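Local atomic coordinates of penicillin-binding protein 2B (Streptococcus pneumoniae, PDB entry 2WAD), a protein that probably forms the peptide cross-links between neighbouring glycan strands of cell-wall peptidoglycan during peripheral wall growth, and binds penicillin. Residues Y339-Y344 / V650-T655. Numbering follows the deposited sequence.
With ZN (zinc ion), chain E.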
ATOM      1  N   TYR A 339      -3.457 -12.425 -24.453  1.00 42.31           N
ATOM      2  CA  TYR A 339      -3.158 -10.996 -24.333  1.00 43.34           C
ATOM      3  C   TYR A 339      -3.668 -10.355 -23.055  1.00 40.48           C
ATOM      4  O   TYR A 339      -3.790  -9.141 -23.011  1.00 39.15           O
ATOM      5  CB  TYR A 339      -3.737 -10.241 -25.526  1.00 46.37           C
ATOM      6  CG  TYR A 339      -3.180 -10.786 -26.817  1.00 50.07           C
ATOM      7  CD1 TYR A 339      -1.833 -10.644 -27.113  1.00 54.42           C
ATOM      8  CD2 TYR A 339      -3.978 -11.500 -27.697  1.00 53.25           C
ATOM      9  CE1 TYR A 339      -1.299 -11.161 -28.272  1.00 58.81           C
ATOM     10  CE2 TYR A 339      -3.454 -12.035 -28.856  1.00 60.11           C
ATOM     11  CZ  TYR A 339      -2.110 -11.854 -29.140  1.00 65.82           C
ATOM     12  OH  TYR A 339      -1.551 -12.372 -30.292  1.00 70.87           O
ATOM     13  N   SER A 340      -3.966 -11.171 -22.044  1.00 38.47           N
ATOM     14  CA  SER A 340      -4.401 -10.697 -20.732  1.00 36.40           C
ATOM     15  C   SER A 340      -3.206 -10.317 -19.862  1.00 35.66           C
ATOM     16  O   SER A 340      -2.280 -11.115 -19.700  1.00 37.51           O
ATOM     17  CB  SER A 340      -5.250 -11.777 -20.055  1.00 30.28           C
ATOM     18  OG  SER A 340      -5.612 -11.377 -18.745  1.00 37.12           O
ATOM     19  N   GLU A 341      -3.228  -9.132 -19.257  1.00 38.25           N
ATOM     20  CA  GLU A 341      -2.129  -8.717 -18.371  1.00 36.54           C
ATOM     21  C   GLU A 341      -2.064  -9.418 -17.026  1.00 36.05           C
ATOM     22  O   GLU A 341      -1.151  -9.158 -16.260  1.00 35.14           O
ATOM     23  CB  GLU A 341      -2.213  -7.237 -18.010  1.00 43.79           C
ATOM     24  CG  GLU A 341      -2.612  -6.327 -19.103  1.00 48.31           C
ATOM     25  CD  GLU A 341      -4.098  -6.178 -19.159  1.00 45.39           C
ATOM     26  OE1 GLU A 341      -4.732  -6.912 -19.948  1.00 44.17           O
ATOM     27  OE2 GLU A 341      -4.597  -5.304 -18.429  1.00 49.93           O
ATOM     28  N   GLY A 342      -3.035 -10.255 -16.689  1.00 34.48           N
ATOM     29  CA  GLY A 342      -2.952 -10.955 -15.412  1.00 37.13           C
ATOM     30  C   GLY A 342      -4.331 -11.092 -14.801  1.00 32.97           C
ATOM     31  O   GLY A 342      -5.298 -10.875 -15.493  1.00 29.69           O
ATOM     32  N   VAL A 343      -4.418 -11.459 -13.526  1.00 33.26           N
ATOM     33  CA  VAL A 343      -5.721 -11.657 -12.910  1.00 33.80           C
ATOM     34  C   VAL A 343      -5.574 -11.210 -11.453  1.00 35.14           C
ATOM     35  O   VAL A 343      -4.500 -11.402 -10.873  1.00 34.90           O
ATOM     36  CB  VAL A 343      -6.184 -13.136 -13.038  1.00 33.57           C
ATOM     37  CG1 VAL A 343      -5.187 -14.034 -12.353  1.00 32.07           C
ATOM     38  CG2 VAL A 343      -7.607 -13.343 -12.425  1.00 30.19           C
ATOM     39  N   TYR A 344      -6.612 -10.581 -10.899  1.00 31.88           N
ATOM     40  CA  TYR A 344      -6.534  -9.955  -9.579  1.00 31.34           C
ATOM     41  C   TYR A 344      -7.828 -10.243  -8.816  1.00 31.34           C
ATOM     42  O   TYR A 344      -8.890 -10.316  -9.427  1.00 37.37           O
ATOM     43  CB  TYR A 344      -6.332  -8.425  -9.737  1.00 34.42           C
ATOM     44  CG  TYR A 344      -4.996  -8.131 -10.384  1.00 32.52           C
ATOM     45  CD1 TYR A 344      -3.859  -7.895  -9.610  1.00 33.23           C
ATOM     46  CD2 TYR A 344      -4.857  -8.168 -11.761  1.00 31.06           C
ATOM     47  CE1 TYR A 344      -2.620  -7.681 -10.191  1.00 33.71           C
ATOM     48  CE2 TYR A 344      -3.611  -7.976 -12.358  1.00 32.99           C
ATOM     49  CZ  TYR A 344      -2.500  -7.741 -11.566  1.00 38.07           C
ATOM     50  OH  TYR A 344      -1.270  -7.559 -12.153  1.00 33.59           O
ATOM     51  N   VAL A 650     -10.950  -9.554 -11.211  1.00 31.54           N
ATOM     52  CA  VAL A 650     -10.699  -8.717 -12.377  1.00 31.78           C
ATOM     53  C   VAL A 650      -9.778  -9.520 -13.282  1.00 34.00           C
ATOM     54  O   VAL A 650      -8.664  -9.855 -12.900  1.00 34.82           O
ATOM     55  CB  VAL A 650     -10.035  -7.364 -11.975  1.00 32.01           C
ATOM     56  CG1 VAL A 650      -9.700  -6.548 -13.212  1.00 31.07           C
ATOM     57  CG2 VAL A 650     -10.986  -6.564 -11.021  1.00 31.82           C
ATOM     58  N   PHE A 651     -10.262  -9.858 -14.468  1.00 33.69           N
ATOM     59  CA  PHE A 651      -9.528 -10.737 -15.375  1.00 33.75           C
ATOM     60  C   PHE A 651      -9.661 -10.119 -16.751  1.00 32.52           C
ATOM     61  O   PHE A 651     -10.580 -10.453 -17.494  1.00 32.11           O
ATOM     62  CB  PHE A 651     -10.188 -12.128 -15.393  1.00 35.26           C
ATOM     63  CG  PHE A 651      -9.293 -13.225 -15.938  1.00 34.27           C
ATOM     64  CD1 PHE A 651      -8.453 -12.982 -16.999  1.00 34.81           C
ATOM     65  CD2 PHE A 651      -9.311 -14.505 -15.382  1.00 33.89           C
ATOM     66  CE1 PHE A 651      -7.621 -13.972 -17.508  1.00 39.01           C
ATOM     67  CE2 PHE A 651      -8.484 -15.516 -15.882  1.00 32.86           C
ATOM     68  CZ  PHE A 651      -7.641 -15.246 -16.957  1.00 31.07           C
ATOM     69  N   PRO A 652      -8.759  -9.196 -17.094  1.00 33.71           N
ATOM     70  CA  PRO A 652      -8.938  -8.395 -18.301  1.00 33.44           C
ATOM     71  C   PRO A 652      -8.525  -9.104 -19.605  1.00 34.34           C
ATOM     72  O   PRO A 652      -7.661  -9.965 -19.607  1.00 34.71           O
ATOM     73  CB  PRO A 652      -8.029  -7.191 -18.048  1.00 32.96           C
ATOM     74  CG  PRO A 652      -7.023  -7.667 -17.034  1.00 34.68           C
ATOM     75  CD  PRO A 652      -7.626  -8.752 -16.257  1.00 33.77           C
ATOM     76  N   HIS A 653      -9.166  -8.736 -20.704  1.00 35.78           N
ATOM     77  CA  HIS A 653      -8.844  -9.200 -22.048  1.00 37.15           C
ATOM     78  C   HIS A 653      -8.739 -10.713 -22.183  1.00 39.31           C
ATOM     79  O   HIS A 653      -7.804 -11.233 -22.778  1.00 40.76           O
ATOM     80  CB  HIS A 653      -7.616  -8.464 -22.585  1.00 36.85           C
ATOM     81  CG  HIS A 653      -7.773  -6.976 -22.556  1.00 33.83           C
ATOM     82  ND1 HIS A 653      -8.720  -6.327 -23.319  1.00 37.90           N
ATOM     83  CD2 HIS A 653      -7.140  -6.015 -21.841  1.00 33.58           C
ATOM     84  CE1 HIS A 653      -8.658  -5.025 -23.087  1.00 35.48           C
ATOM     85  NE2 HIS A 653      -7.725  -4.810 -22.178  1.00 38.03           N
ATOM     86  N   ASN A 654      -9.704 -11.413 -21.602  1.00 39.30           N
ATOM     87  CA  ASN A 654      -9.869 -12.846 -21.783  1.00 41.97           C
ATOM     88  C   ASN A 654     -10.878 -13.015 -22.917  1.00 45.86           C
ATOM     89  O   ASN A 654     -11.996 -12.515 -22.833  1.00 46.38           O
ATOM     90  CB  ASN A 654     -10.346 -13.516 -20.479  1.00 40.74           C
ATOM     91  CG  ASN A 654     -10.408 -15.045 -20.575  1.00 43.48           C
ATOM     92  OD1 ASN A 654     -10.903 -15.590 -21.564  1.00 42.95           O
ATOM     93  ND2 ASN A 654      -9.885 -15.737 -19.559  1.00 36.90           N
ATOM     94  N   THR A 655     -10.459 -13.661 -23.999  1.00 49.51           N
ATOM     95  CA  THR A 655     -11.282 -13.763 -25.206  1.00 53.61           C
ATOM     96  C   THR A 655     -12.164 -15.013 -25.210  1.00 57.18           C
ATOM     97  O   THR A 655     -12.900 -15.245 -26.167  1.00 59.30           O
ATOM     98  CB  THR A 655     -10.434 -13.734 -26.530  1.00 53.34           C
ATOM     99  OG1 THR A 655      -9.390 -14.714 -26.477  1.00 51.77           O
ATOM    100  CG2 THR A 655      -9.799 -12.372 -26.783  1.00 50.69           C
TER
HETATM  101 ZN    ZN E 701      -7.508  -3.253 -20.930  1.00 57.20          ZN
HETATM  102  O   HOH W   1      -6.251 -12.528 -24.703  1.00 41.59           O
HETATM  103  O   HOH W   2      -5.297  -3.137 -20.590  1.00 36.17           O
HETATM  104  O   HOH W   3      -8.456  -3.349 -18.946  1.00 20.95           O
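His653 carries a zinc ion on NE2, 2.0 Å away, and Glu341 from the facing segment reaches that site without binding the metal. Two waters also bind the zinc, and one of them gives a weak hydrogen bond to Glu341 OE2. The other carboxylate oxygen, OE1, sits at the rim of the imidazole, in its plane, 3.2 Å from His653 CD2. A bend at chi2 (89°) folds the glutamate back over Pro652, where OE2 lies 3.7 Å from the proline CG.

Next to this, where no backbone bridge is formed, Ser340 supplies the link. Its OG, anti to the backbone N (chi1 176°), donates a short 2.6 Å hydrogen bond to Pro652 O, in the carbonyl plane; Ser340 OG in turn accepts a weak bond from Gly342 N. Proline has no N-H to give; its CD instead packs 3.2 Å from Gly342 O. Further out, a water bridges Tyr339 N and His653 O.

On the buried side Val343 sets its CB over one face of the Phe651 ring, with CG2 against CD2; Asn654 ND2, hydrogen-bonded to Glu331, sits over the rim of the opposite face, and Phe328 of helix 314-334 also meets this ring. Regular pairing begins at Tyr344 and Val650, whose backbones exchange two hydrogen bonds, Val650 N to Tyr344 O being the straighter at 166°.

The contact is thus the end of an antiparallel strand pair, 342-348 with 645-650, first and last along the chain yet neighbours in the middle of the six-stranded antiparallel sheet, as in the penicillin-binding transpeptidase fold.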